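Local atomic coordinates of membrane protein (Acinetobacter baumannii AB307-0294, PDB entry 5DL5), a protein that forms a beta-barrel of the OprD porin family in the outer membrane and probably lets small molecules, antibiotics among them, into the cell. Residues Q314-P319 and D325-H330; H251-T256 and G410-D415; L135-G140 and E145-T150. One frame throughout, in Å; residues are numbered along the deposited sequence.

Interaction 1 of 3, residues Q314-P319 and D325-H330; sequences QSIYLP and DFIGNH
Ile316 reaches across to Asp325 and Ile327 with its longer branch, and that one side chain makes every contact between 314-319 and 325-330. The apolar part is a methyl-to-methyl touch: Ile316 CD1 lies 3.9 Å from Ile327 CG2, the two side chains crossing at about a right angle. With CG1 of Ile316 anti to the backbone N (chi1 180°), the CG1-CD1 arm extends toward 325-330, and the same CD1 also rests 4.1 Å from Asp325 CB. The Ile316 contact with the carboxylate is of mixed character: its CG1 stands 3.9 Å from Asp325 OD1, a van der Waals approach of a methylene to a carboxylate oxygen. Ser321 OG bonds to OD1 and Tyr306 OH to OD2, which gives both oxygens of this buried acid a partner and probably limits its rotation. Within 314-319 two weak backbone bonds, Ile316 N to Gln314 O and Leu318 N to Ile316 O, go with inverse gamma turns centred on Ser315 and Tyr317; outside the segments, the backbone of Gln314 bonds to Ala136 and that of Ile327 to Tyr304. In 325-330, His330 ND1 gives a 2.9 Å hydrogen bond to Asn329 OD1, which is tilted 21° out of the imidazole plane. The Ile316 contact thus joins two parts of one long loop of an OprD-family barrel, between strands 289-300 and 332-341; Leu318 and Pro319 lie against strands 289-300 and 273-286, Ile327 touches Ile277 of the latter, and Phe326 packs on Val358 of strand 351-365.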
ATOM      1  N   GLN A 314       1.393   2.309   2.219  1.00 29.78           N
ATOM      2  CA  GLN A 314       1.144   1.727   0.969  1.00 28.73           C
ATOM      3  C   GLN A 314       1.062   2.812  -0.117  1.00 28.58           C
ATOM      4  O   GLN A 314       0.500   2.564  -1.195  1.00 28.29           O
ATOM      5  CB  GLN A 314      -0.184   0.935   1.035  1.00 31.34           C
ATOM      6  CG  GLN A 314      -0.320  -0.144  -0.013  1.00 36.99           C
ATOM      7  CD  GLN A 314      -1.151  -1.302   0.537  1.00 37.95           C
ATOM      8  OE1 GLN A 314      -0.732  -2.004   1.398  1.00 36.54           O
ATOM      9  NE2 GLN A 314      -2.378  -1.411   0.095  1.00 39.96           N
ATOM     10  N   SER A 315       1.596   4.019   0.141  1.00 30.39           N
ATOM     11  CA  SER A 315       1.465   5.134  -0.807  1.00 32.85           C
ATOM     12  C   SER A 315       2.485   4.973  -1.985  1.00 29.38           C
ATOM     13  O   SER A 315       3.342   5.810  -2.186  1.00 30.25           O
ATOM     14  CB  SER A 315       1.663   6.470  -0.105  1.00 30.32           C
ATOM     15  OG  SER A 315       0.656   6.628   0.853  1.00 30.17           O
ATOM     16  N   ILE A 316       2.381   3.879  -2.735  1.00 29.96           N
ATOM     17  CA  ILE A 316       3.428   3.438  -3.696  1.00 29.79           C
ATOM     18  C   ILE A 316       2.688   2.803  -4.869  1.00 29.80           C
ATOM     19  O   ILE A 316       2.839   1.627  -5.080  1.00 29.91           O
ATOM     20  CB  ILE A 316       4.497   2.600  -2.978  1.00 33.12           C
ATOM     21  CG1 ILE A 316       5.618   2.080  -3.860  1.00 39.75           C
ATOM     22  CG2 ILE A 316       4.020   1.313  -2.396  1.00 35.48           C
ATOM     23  CD1 ILE A 316       6.613   3.037  -4.371  1.00 36.17           C
ATOM     24  N   TYR A 317       1.858   3.546  -5.588  1.00 27.74           N
ATOM     25  CA  TYR A 317       1.005   2.988  -6.673  1.00 29.19           C
ATOM     26  C   TYR A 317       1.843   2.984  -8.017  1.00 30.89           C
ATOM     27  O   TYR A 317       1.643   3.775  -8.891  1.00 32.35           O
ATOM     28  CB  TYR A 317      -0.280   3.780  -6.786  1.00 30.76           C
ATOM     29  CG  TYR A 317      -1.428   3.396  -5.735  1.00 33.23           C
ATOM     30  CD1 TYR A 317      -1.167   3.252  -4.404  1.00 32.12           C
ATOM     31  CD2 TYR A 317      -2.715   3.351  -6.108  1.00 35.37           C
ATOM     32  CE1 TYR A 317      -2.138   2.931  -3.489  1.00 34.52           C
ATOM     33  CE2 TYR A 317      -3.746   3.083  -5.205  1.00 36.54           C
ATOM     34  CZ  TYR A 317      -3.424   2.852  -3.883  1.00 37.63           C
ATOM     35  OH  TYR A 317      -4.396   2.584  -2.972  1.00 38.01           O
ATOM     36  N   LEU A 318       2.921   2.216  -8.031  1.00 28.24           N
ATOM     37  CA  LEU A 318       3.865   2.135  -9.157  1.00 31.58           C
ATOM     38  C   LEU A 318       4.154   0.620  -9.408  1.00 30.59           C
ATOM     39  O   LEU A 318       3.978  -0.182  -8.494  1.00 30.76           O
ATOM     40  CB  LEU A 318       5.164   2.805  -8.745  1.00 30.83           C
ATOM     41  CG  LEU A 318       5.056   4.318  -8.536  1.00 30.01           C
ATOM     42  CD1 LEU A 318       6.326   4.861  -7.931  1.00 32.33           C
ATOM     43  CD2 LEU A 318       4.809   5.057  -9.796  1.00 31.91           C
ATOM     44  N   PRO A 319       4.564   0.259 -10.601  1.00 30.77           N
ATOM     45  CA  PRO A 319       4.638  -1.210 -10.986  1.00 29.76           C
ATOM     46  C   PRO A 319       5.887  -1.915 -10.478  1.00 29.36           C
ATOM     47  O   PRO A 319       5.909  -3.097 -10.259  1.00 28.53           O
ATOM     48  CB  PRO A 319       4.664  -1.114 -12.537  1.00 32.36           C
ATOM     49  CG  PRO A 319       5.318   0.194 -12.897  1.00 28.62           C
ATOM     50  CD  PRO A 319       4.742   1.134 -11.802  1.00 31.13           C
ATOM     51  N   ASP A 325      11.167  -1.440  -3.530  1.00 31.83           N
ATOM     52  CA  ASP A 325      10.298  -0.561  -4.292  1.00 30.51           C
ATOM     53  C   ASP A 325      11.014   0.233  -5.362  1.00 28.95           C
ATOM     54  O   ASP A 325      10.353   1.065  -6.043  1.00 30.12           O
ATOM     55  CB  ASP A 325       9.632   0.399  -3.375  1.00 30.46           C
ATOM     56  CG  ASP A 325       8.581  -0.301  -2.493  1.00 34.12           C
ATOM     57  OD1 ASP A 325       7.760  -1.085  -2.988  1.00 34.23           O
ATOM     58  OD2 ASP A 325       8.560   0.040  -1.333  1.00 33.18           O
ATOM     59  N   PHE A 326      12.315   0.060  -5.529  1.00 30.35           N
ATOM     60  CA  PHE A 326      13.017   0.723  -6.717  1.00 30.13           C
ATOM     61  C   PHE A 326      12.823   2.239  -6.686  1.00 29.15           C
ATOM     62  O   PHE A 326      12.498   2.895  -7.636  1.00 29.73           O
ATOM     63  CB  PHE A 326      12.670   0.052  -8.072  1.00 29.97           C
ATOM     64  CG  PHE A 326      13.110  -1.435  -8.093  1.00 31.15           C
ATOM     65  CD1 PHE A 326      12.320  -2.425  -7.512  1.00 30.63           C
ATOM     66  CD2 PHE A 326      14.357  -1.810  -8.587  1.00 31.62           C
ATOM     67  CE1 PHE A 326      12.784  -3.772  -7.418  1.00 33.22           C
ATOM     68  CE2 PHE A 326      14.828  -3.149  -8.560  1.00 32.24           C
ATOM     69  CZ  PHE A 326      14.055  -4.116  -7.896  1.00 33.73           C
ATOM     70  N   ILE A 327      13.163   2.756  -5.505  1.00 29.88           N
ATOM     71  CA  ILE A 327      12.839   4.152  -5.072  1.00 28.98           C
ATOM     72  C   ILE A 327      14.057   4.873  -4.629  1.00 28.68           C
ATOM     73  O   ILE A 327      13.953   5.937  -4.090  1.00 29.62           O
ATOM     74  CB  ILE A 327      11.839   4.175  -3.855  1.00 28.89           C
ATOM     75  CG1 ILE A 327      12.385   3.300  -2.692  1.00 28.14           C
ATOM     76  CG2 ILE A 327      10.433   3.948  -4.346  1.00 28.66           C
ATOM     77  CD1 ILE A 327      11.555   3.377  -1.395  1.00 32.36           C
ATOM     78  N   GLY A 328      15.229   4.394  -4.925  1.00 29.26           N
ATOM     79  CA  GLY A 328      16.458   5.091  -4.631  1.00 29.11           C
ATOM     80  C   GLY A 328      16.624   6.392  -5.440  1.00 29.17           C
ATOM     81  O   GLY A 328      15.995   6.633  -6.491  1.00 27.61           O
ATOM     82  N   ASN A 329      17.471   7.201  -4.878  1.00 30.23           N
ATOM     83  CA  ASN A 329      17.809   8.508  -5.380  1.00 32.57           C
ATOM     84  C   ASN A 329      18.404   8.350  -6.830  1.00 31.61           C
ATOM     85  O   ASN A 329      19.354   7.637  -6.984  1.00 31.61           O
ATOM     86  CB  ASN A 329      18.725   9.189  -4.420  1.00 32.84           C
ATOM     87  CG  ASN A 329      19.106  10.629  -4.831  1.00 34.56           C
ATOM     88  OD1 ASN A 329      19.323  10.950  -6.004  1.00 37.22           O
ATOM     89  ND2 ASN A 329      19.387  11.420  -3.846  1.00 35.16           N
ATOM     90  N   HIS A 330      17.728   8.960  -7.837  1.00 29.61           N
ATOM     91  CA  HIS A 330      18.099   8.848  -9.313  1.00 34.44           C
ATOM     92  C   HIS A 330      17.917   7.473  -9.866  1.00 33.12           C
ATOM     93  O   HIS A 330      18.371   7.223 -10.942  1.00 33.12           O
ATOM     94  CB  HIS A 330      19.554   9.333  -9.552  1.00 38.62           C
ATOM     95  CG  HIS A 330      19.655  10.808  -9.730  1.00 46.31           C
ATOM     96  ND1 HIS A 330      19.248  11.726  -8.754  1.00 48.53           N
ATOM     97  CD2 HIS A 330      20.035  11.548 -10.813  1.00 47.13           C
ATOM     98  CE1 HIS A 330      19.418  12.965  -9.209  1.00 47.71           C
ATOM     99  NE2 HIS A 330      19.880  12.883 -10.457  1.00 51.04           N
TER

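Interaction 2 of 3, residues H251-T256 and G410-D415; sequences HTYSAT and GAYIGD
Tyr253 and Tyr412 meet obliquely, ring beside ring, in a small surface contact of 84 Å² between 251-256 and 410-415. From its CB, which points toward the other loop, the Tyr253 side chain starts with CG wedged between the backbone N and the carbonyl carbon (chi1 54°). The first ring atom to come near the partner is CD2, 4.3 Å from the carbonyl oxygen of Ala411. One atom further on, CE2 lies 4.4 Å from Tyr412 CD1, a loose apolar touch rather than a stack. At the tip, the Tyr253 OH stands 4.2 Å from Tyr412 CE1, at the edge of the Tyr412 ring and near its plane, too far for more than van der Waals contact. The two segments are loops of an OprD-family barrel: 251-256 comes after strand 233-246, and strand 416-428 follows 410-415. The tyrosines touch although more than 150 residues separate the loops in sequence. Tyr412 places CG anti to its backbone N (chi1 -172°), which brings the end of its side chain nearer to 251-256, and its neighbour Ile413 lays CG1 3.7 Å above one face of the ring, toward the rim. The Tyr412 hydroxyl is bonded to the backbone N of Asp325, which ties down the far end of that ring. Within 251-256, Tyr253 N and the Ser254 hydroxyl both bond to the carboxylate of Asp305.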
ATOM      1  N   HIS A 251      11.541  13.681   7.716  1.00 40.44           N
ATOM      2  CA  HIS A 251      12.368  12.549   7.837  1.00 41.79           C
ATOM      3  C   HIS A 251      12.578  11.914   6.484  1.00 39.98           C
ATOM      4  O   HIS A 251      11.618  11.518   5.810  1.00 37.24           O
ATOM      5  CB  HIS A 251      11.732  11.552   8.808  1.00 42.77           C
ATOM      6  CG  HIS A 251      11.830  11.976  10.221  1.00 49.22           C
ATOM      7  ND1 HIS A 251      10.811  12.631  10.895  1.00 52.85           N
ATOM      8  CD2 HIS A 251      12.826  11.808  11.115  1.00 49.08           C
ATOM      9  CE1 HIS A 251      11.187  12.866  12.132  1.00 51.60           C
ATOM     10  NE2 HIS A 251      12.381  12.333  12.298  1.00 52.48           N
ATOM     11  N   THR A 252      13.836  11.819   6.079  1.00 37.90           N
ATOM     12  CA  THR A 252      14.192  11.105   4.809  1.00 36.37           C
ATOM     13  C   THR A 252      15.482  10.317   5.095  1.00 38.73           C
ATOM     14  O   THR A 252      16.078  10.522   6.180  1.00 39.82           O
ATOM     15  CB  THR A 252      14.519  12.119   3.666  1.00 35.63           C
ATOM     16  OG1 THR A 252      15.523  13.062   4.077  1.00 34.61           O
ATOM     17  CG2 THR A 252      13.340  12.844   3.205  1.00 36.08           C
ATOM     18  N   TYR A 253      15.948   9.499   4.126  1.00 37.04           N
ATOM     19  CA  TYR A 253      17.171   8.688   4.319  1.00 39.22           C
ATOM     20  C   TYR A 253      18.039   8.738   3.041  1.00 40.90           C
ATOM     21  O   TYR A 253      19.224   8.647   3.179  1.00 44.26           O
ATOM     22  CB  TYR A 253      16.887   7.290   4.723  1.00 38.75           C
ATOM     23  CG  TYR A 253      15.944   6.582   3.779  1.00 37.55           C
ATOM     24  CD1 TYR A 253      14.594   6.694   3.950  1.00 38.05           C
ATOM     25  CD2 TYR A 253      16.426   5.780   2.627  1.00 39.46           C
ATOM     26  CE1 TYR A 253      13.682   6.031   3.116  1.00 37.31           C
ATOM     27  CE2 TYR A 253      15.515   5.147   1.740  1.00 33.96           C
ATOM     28  CZ  TYR A 253      14.135   5.254   2.044  1.00 34.88           C
ATOM     29  OH  TYR A 253      13.109   4.731   1.251  1.00 33.80           O
ATOM     30  N   SER A 254      17.519   8.945   1.835  1.00 38.27           N
ATOM     31  CA  SER A 254      18.382   8.858   0.576  1.00 36.83           C
ATOM     32  C   SER A 254      18.780  10.243   0.040  1.00 38.63           C
ATOM     33  O   SER A 254      19.188  10.358  -1.071  1.00 38.71           O
ATOM     34  CB  SER A 254      17.561   7.995  -0.444  1.00 35.22           C
ATOM     35  OG  SER A 254      16.387   8.703  -0.840  1.00 33.46           O
ATOM     36  N   ALA A 255      18.673  11.342   0.811  1.00 38.60           N
ATOM     37  CA  ALA A 255      18.851  12.685   0.248  1.00 39.91           C
ATOM     38  C   ALA A 255      20.257  12.870  -0.202  1.00 42.49           C
ATOM     39  O   ALA A 255      21.141  12.259   0.387  1.00 43.30           O
ATOM     40  CB  ALA A 255      18.572  13.784   1.249  1.00 42.07           C
ATOM     41  N   THR A 256      20.455  13.680  -1.256  1.00 41.59           N
ATOM     42  CA  THR A 256      21.861  14.092  -1.654  1.00 44.19           C
ATOM     43  C   THR A 256      21.912  15.575  -1.640  1.00 45.27           C
ATOM     44  O   THR A 256      20.899  16.244  -1.321  1.00 43.48           O
ATOM     45  CB  THR A 256      22.236  13.544  -3.056  1.00 45.10           C
ATOM     46  OG1 THR A 256      21.157  13.758  -3.999  1.00 42.22           O
ATOM     47  CG2 THR A 256      22.456  12.078  -2.927  1.00 46.78           C
ATOM     48  N   GLY A 410      22.965  -1.828   3.958  1.00 43.77           N
ATOM     49  CA  GLY A 410      22.350  -1.233   5.131  1.00 48.04           C
ATOM     50  C   GLY A 410      21.676   0.098   4.777  1.00 47.01           C
ATOM     51  O   GLY A 410      20.688   0.449   5.400  1.00 47.35           O
ATOM     52  N   ALA A 411      22.146   0.811   3.743  1.00 45.81           N
ATOM     53  CA  ALA A 411      21.363   1.922   3.206  1.00 44.25           C
ATOM     54  C   ALA A 411      19.955   1.592   2.790  1.00 43.51           C
ATOM     55  O   ALA A 411      19.214   2.535   2.658  1.00 40.61           O
ATOM     56  CB  ALA A 411      22.062   2.662   2.086  1.00 45.51           C
ATOM     57  N   TYR A 412      19.552   0.316   2.581  1.00 41.47           N
ATOM     58  CA  TYR A 412      18.183   0.042   2.130  1.00 40.30           C
ATOM     59  C   TYR A 412      17.683  -1.281   2.691  1.00 42.99           C
ATOM     60  O   TYR A 412      17.262  -1.289   3.803  1.00 48.25           O
ATOM     61  CB  TYR A 412      18.018   0.142   0.604  1.00 40.06           C
ATOM     62  CG  TYR A 412      16.578   0.057   0.097  1.00 36.17           C
ATOM     63  CD1 TYR A 412      15.600   0.968   0.517  1.00 36.51           C
ATOM     64  CD2 TYR A 412      16.194  -0.935  -0.726  1.00 35.71           C
ATOM     65  CE1 TYR A 412      14.315   0.886   0.070  1.00 35.78           C
ATOM     66  CE2 TYR A 412      14.915  -1.044  -1.157  1.00 34.69           C
ATOM     67  CZ  TYR A 412      13.971  -0.157  -0.762  1.00 33.30           C
ATOM     68  OH  TYR A 412      12.767  -0.291  -1.306  1.00 35.73           O
ATOM     69  N   ILE A 413      17.792  -2.394   2.005  1.00 38.58           N
ATOM     70  CA  ILE A 413      17.392  -3.699   2.539  1.00 40.11           C
ATOM     71  C   ILE A 413      18.573  -4.599   2.653  1.00 41.99           C
ATOM     72  O   ILE A 413      18.825  -5.172   3.667  1.00 42.37           O
ATOM     73  CB  ILE A 413      16.311  -4.356   1.622  1.00 40.69           C
ATOM     74  CG1 ILE A 413      14.981  -3.509   1.698  1.00 41.65           C
ATOM     75  CG2 ILE A 413      16.021  -5.767   2.088  1.00 41.43           C
ATOM     76  CD1 ILE A 413      13.971  -3.822   0.577  1.00 42.03           C
ATOM     77  N   GLY A 414      19.363  -4.759   1.607  1.00 39.96           N
ATOM     78  CA  GLY A 414      20.511  -5.669   1.784  1.00 40.76           C
ATOM     79  C   GLY A 414      20.181  -7.004   1.085  1.00 40.26           C
ATOM     80  O   GLY A 414      18.996  -7.300   0.878  1.00 40.89           O
ATOM     81  N   ASP A 415      21.212  -7.813   0.740  1.00 39.41           N
ATOM     82  CA  ASP A 415      20.930  -9.066   0.069  1.00 39.35           C
ATOM     83  C   ASP A 415      19.995  -9.936   0.934  1.00 40.24           C
ATOM     84  O   ASP A 415      20.272 -10.089   2.147  1.00 43.35           O
ATOM     85  CB  ASP A 415      22.190  -9.862  -0.171  1.00 39.97           C
ATOM     86  CG  ASP A 415      23.111  -9.227  -1.189  1.00 40.74           C
ATOM     87  OD1 ASP A 415      22.821  -8.204  -1.779  1.00 38.45           O
ATOM     88  OD2 ASP A 415      24.111  -9.824  -1.441  1.00 45.57           O
TER

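Interaction 3 of 3, residues L135-G140 and E145-T150; sequences LASNTG and EYFTGT
Leu135 lies over one face of the Phe147 ring: its CG is 4.3 Å from the ring centroid, 26° off the normal, a CH-pi contact. Next, Ala136 C comes to the rim of that ring, 4.5 Å from Phe147 CE2. Ser137 then does double duty. Its OG, anti to the carbonyl carbon (chi1 -74°), donates a 2.7 Å bond to Glu145 O from above the carbonyl plane, and sits in the plane of the Phe147 ring at its edge, 3.5 Å from CD2. Asn138 and Glu145 pair twice. The extended Glu145 side chain runs alongside 137-138 and its OE1 takes Asn138 N at 2.8 Å, nearly straight (173°), on its anti lone pair, while Glu145 N returns a 3.1 Å bond to Asn138 O in the carbonyl plane. OE1 also accepts from Phe313 N; OE2 lies close to Asp170 OD1, which could favour protonation of one of the two acids. Asn138 OD1 bonds Gly140 N, closing an Asx turn, while its ND2 bonds to the Ser173 hydroxyl. The short, weakly bonded strand 135-136 pairs with 131-132, whereas 146-148 runs antiparallel to barrel strand 160-171, from which Phe167 touches both Leu135 and Phe147.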
ATOM      1  N   LEU A 135      -2.079   8.727   0.041  1.00 29.06           N
ATOM      2  CA  LEU A 135      -2.186   8.437   1.470  1.00 30.72           C
ATOM      3  C   LEU A 135      -2.902   7.130   1.693  1.00 30.01           C
ATOM      4  O   LEU A 135      -4.092   7.144   1.847  1.00 31.85           O
ATOM      5  CB  LEU A 135      -2.998   9.545   2.181  1.00 31.60           C
ATOM      6  CG  LEU A 135      -2.933   9.526   3.716  1.00 31.37           C
ATOM      7  CD1 LEU A 135      -1.559   9.983   4.127  1.00 35.28           C
ATOM      8  CD2 LEU A 135      -3.936  10.466   4.339  1.00 29.63           C
ATOM      9  N   ALA A 136      -2.188   6.016   1.531  1.00 30.06           N
ATOM     10  CA  ALA A 136      -2.807   4.723   1.416  1.00 28.08           C
ATOM     11  C   ALA A 136      -2.390   3.853   2.665  1.00 31.00           C
ATOM     12  O   ALA A 136      -1.163   3.709   2.992  1.00 29.86           O
ATOM     13  CB  ALA A 136      -2.377   4.040   0.113  1.00 28.90           C
ATOM     14  N   SER A 137      -3.404   3.289   3.281  1.00 27.53           N
ATOM     15  CA  SER A 137      -3.219   2.317   4.350  1.00 29.62           C
ATOM     16  C   SER A 137      -2.534   1.077   3.893  1.00 27.85           C
ATOM     17  O   SER A 137      -2.915   0.419   2.899  1.00 27.92           O
ATOM     18  CB  SER A 137      -4.586   1.946   4.942  1.00 29.10           C
ATOM     19  OG  SER A 137      -5.026   3.030   5.711  1.00 30.40           O
ATOM     20  N   ASN A 138      -1.527   0.729   4.613  1.00 28.63           N
ATOM     21  CA  ASN A 138      -1.038  -0.689   4.579  1.00 30.22           C
ATOM     22  C   ASN A 138      -2.141  -1.726   4.648  1.00 31.94           C
ATOM     23  O   ASN A 138      -2.944  -1.739   5.567  1.00 32.18           O
ATOM     24  CB  ASN A 138      -0.157  -1.021   5.809  1.00 32.38           C
ATOM     25  CG  ASN A 138       0.635  -2.345   5.633  1.00 35.87           C
ATOM     26  OD1 ASN A 138       0.918  -2.796   4.504  1.00 33.65           O
ATOM     27  ND2 ASN A 138       0.982  -2.965   6.734  1.00 35.70           N
ATOM     28  N   THR A 139      -2.162  -2.613   3.696  1.00 33.30           N
ATOM     29  CA  THR A 139      -2.960  -3.784   3.820  1.00 37.72           C
ATOM     30  C   THR A 139      -2.113  -5.011   3.413  1.00 36.53           C
ATOM     31  O   THR A 139      -2.702  -6.042   3.176  1.00 40.51           O
ATOM     32  CB  THR A 139      -4.239  -3.737   2.913  1.00 38.49           C
ATOM     33  OG1 THR A 139      -3.811  -3.721   1.572  1.00 39.28           O
ATOM     34  CG2 THR A 139      -5.136  -2.440   3.162  1.00 46.04           C
ATOM     35  N   GLY A 140      -0.778  -4.938   3.382  1.00 34.02           N
ATOM     36  CA  GLY A 140       0.045  -6.127   2.929  1.00 36.27           C
ATOM     37  C   GLY A 140       0.770  -6.869   4.076  1.00 35.98           C
ATOM     38  O   GLY A 140       1.788  -7.552   3.838  1.00 36.35           O
ATOM     39  N   GLU A 145      -3.566  -0.547   8.305  1.00 28.47           N
ATOM     40  CA  GLU A 145      -3.236   0.741   8.844  1.00 28.52           C
ATOM     41  C   GLU A 145      -4.490   1.623   8.920  1.00 28.87           C
ATOM     42  O   GLU A 145      -5.328   1.567   7.997  1.00 29.50           O
ATOM     43  CB  GLU A 145      -2.149   1.373   7.941  1.00 27.35           C
ATOM     44  CG  GLU A 145      -1.757   2.808   8.296  1.00 28.09           C
ATOM     45  CD  GLU A 145      -0.715   3.387   7.354  1.00 30.74           C
ATOM     46  OE1 GLU A 145      -0.424   2.731   6.312  1.00 28.58           O
ATOM     47  OE2 GLU A 145      -0.095   4.401   7.799  1.00 35.82           O
ATOM     48  N   TYR A 146      -4.661   2.338  10.047  1.00 27.07           N
ATOM     49  CA  TYR A 146      -5.847   3.184  10.259  1.00 27.83           C
ATOM     50  C   TYR A 146      -5.538   4.612  10.295  1.00 28.83           C
ATOM     51  O   TYR A 146      -4.594   5.043  10.948  1.00 32.32           O
ATOM     52  CB  TYR A 146      -6.660   2.840  11.583  1.00 29.21           C
ATOM     53  CG  TYR A 146      -7.181   1.384  11.623  1.00 30.65           C
ATOM     54  CD1 TYR A 146      -8.005   0.916  10.655  1.00 31.32           C
ATOM     55  CD2 TYR A 146      -6.787   0.465  12.605  1.00 31.60           C
ATOM     56  CE1 TYR A 146      -8.481  -0.365  10.643  1.00 31.93           C
ATOM     57  CE2 TYR A 146      -7.291  -0.860  12.640  1.00 31.24           C
ATOM     58  CZ  TYR A 146      -8.105  -1.269  11.623  1.00 31.90           C
ATOM     59  OH  TYR A 146      -8.690  -2.525  11.506  1.00 34.10           O
ATOM     60  N   PHE A 147      -6.388   5.407   9.667  1.00 28.57           N
ATOM     61  CA  PHE A 147      -6.284   6.876   9.814  1.00 31.15           C
ATOM     62  C   PHE A 147      -7.523   7.432  10.554  1.00 28.24           C
ATOM     63  O   PHE A 147      -8.554   6.872  10.414  1.00 31.70           O
ATOM     64  CB  PHE A 147      -6.151   7.483   8.441  1.00 30.26           C
ATOM     65  CG  PHE A 147      -4.773   7.322   7.830  1.00 30.39           C
ATOM     66  CD1 PHE A 147      -3.733   8.254   8.111  1.00 29.76           C
ATOM     67  CD2 PHE A 147      -4.518   6.272   6.995  1.00 30.03           C
ATOM     68  CE1 PHE A 147      -2.516   8.158   7.467  1.00 31.02           C
ATOM     69  CE2 PHE A 147      -3.269   6.149   6.398  1.00 30.55           C
ATOM     70  CZ  PHE A 147      -2.269   7.062   6.653  1.00 31.68           C
ATOM     71  N   THR A 148      -7.367   8.496  11.328  1.00 30.26           N
ATOM     72  CA  THR A 148      -8.457   9.149  11.972  1.00 29.94           C
ATOM     73  C   THR A 148      -8.599  10.567  11.457  1.00 28.30           C
ATOM     74  O   THR A 148      -7.685  11.333  11.494  1.00 26.70           O
ATOM     75  CB  THR A 148      -8.287   9.163  13.497  1.00 31.53           C
ATOM     76  OG1 THR A 148      -8.002   7.839  13.949  1.00 36.24           O
ATOM     77  CG2 THR A 148      -9.574   9.718  14.295  1.00 34.52           C
ATOM     78  N   GLY A 149      -9.816  10.887  11.027  1.00 29.86           N
ATOM     79  CA  GLY A 149     -10.147  12.244  10.568  1.00 32.41           C
ATOM     80  C   GLY A 149     -11.392  12.176   9.760  1.00 32.71           C
ATOM     81  O   GLY A 149     -12.216  11.313  10.059  1.00 32.76           O
ATOM     82  N   THR A 150     -11.532  13.072   8.764  1.00 28.62           N
ATOM     83  CA  THR A 150     -12.754  13.287   8.046  1.00 30.49           C
ATOM     84  C   THR A 150     -12.519  13.155   6.548  1.00 30.71           C
ATOM     85  O   THR A 150     -11.557  13.739   6.073  1.00 32.92           O
ATOM     86  CB  THR A 150     -13.283  14.746   8.269  1.00 32.31           C
ATOM     87  OG1 THR A 150     -13.494  14.891   9.622  1.00 34.07           O
ATOM     88  CG2 THR A 150     -14.779  14.990   7.624  1.00 31.39           C
TER

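How the interactions relate
Interaction 3 comes first along the chain; interaction 2 opens with 251-256 and closes with 410-415, and both segments of interaction 1 fall between. In space interaction 1 is the middle one, its centre about 13 Å from that of interaction 2 and about 18 Å from that of interaction 3; the centres of 2 and 3 are about 24 Å apart and their nearest atoms about 13 Å. Two probable hydrogen bonds link it to each neighbour: Asn329 ND2 to Thr256 OG1 and a second bond on one side, Gln314 OE1 with Thr139 N and Ser315 OG with Ala136 N on the other. The loop between strands 289-300 and 332-341 thus joins distant barrel loops, an arrangement consistent with shaping the channel.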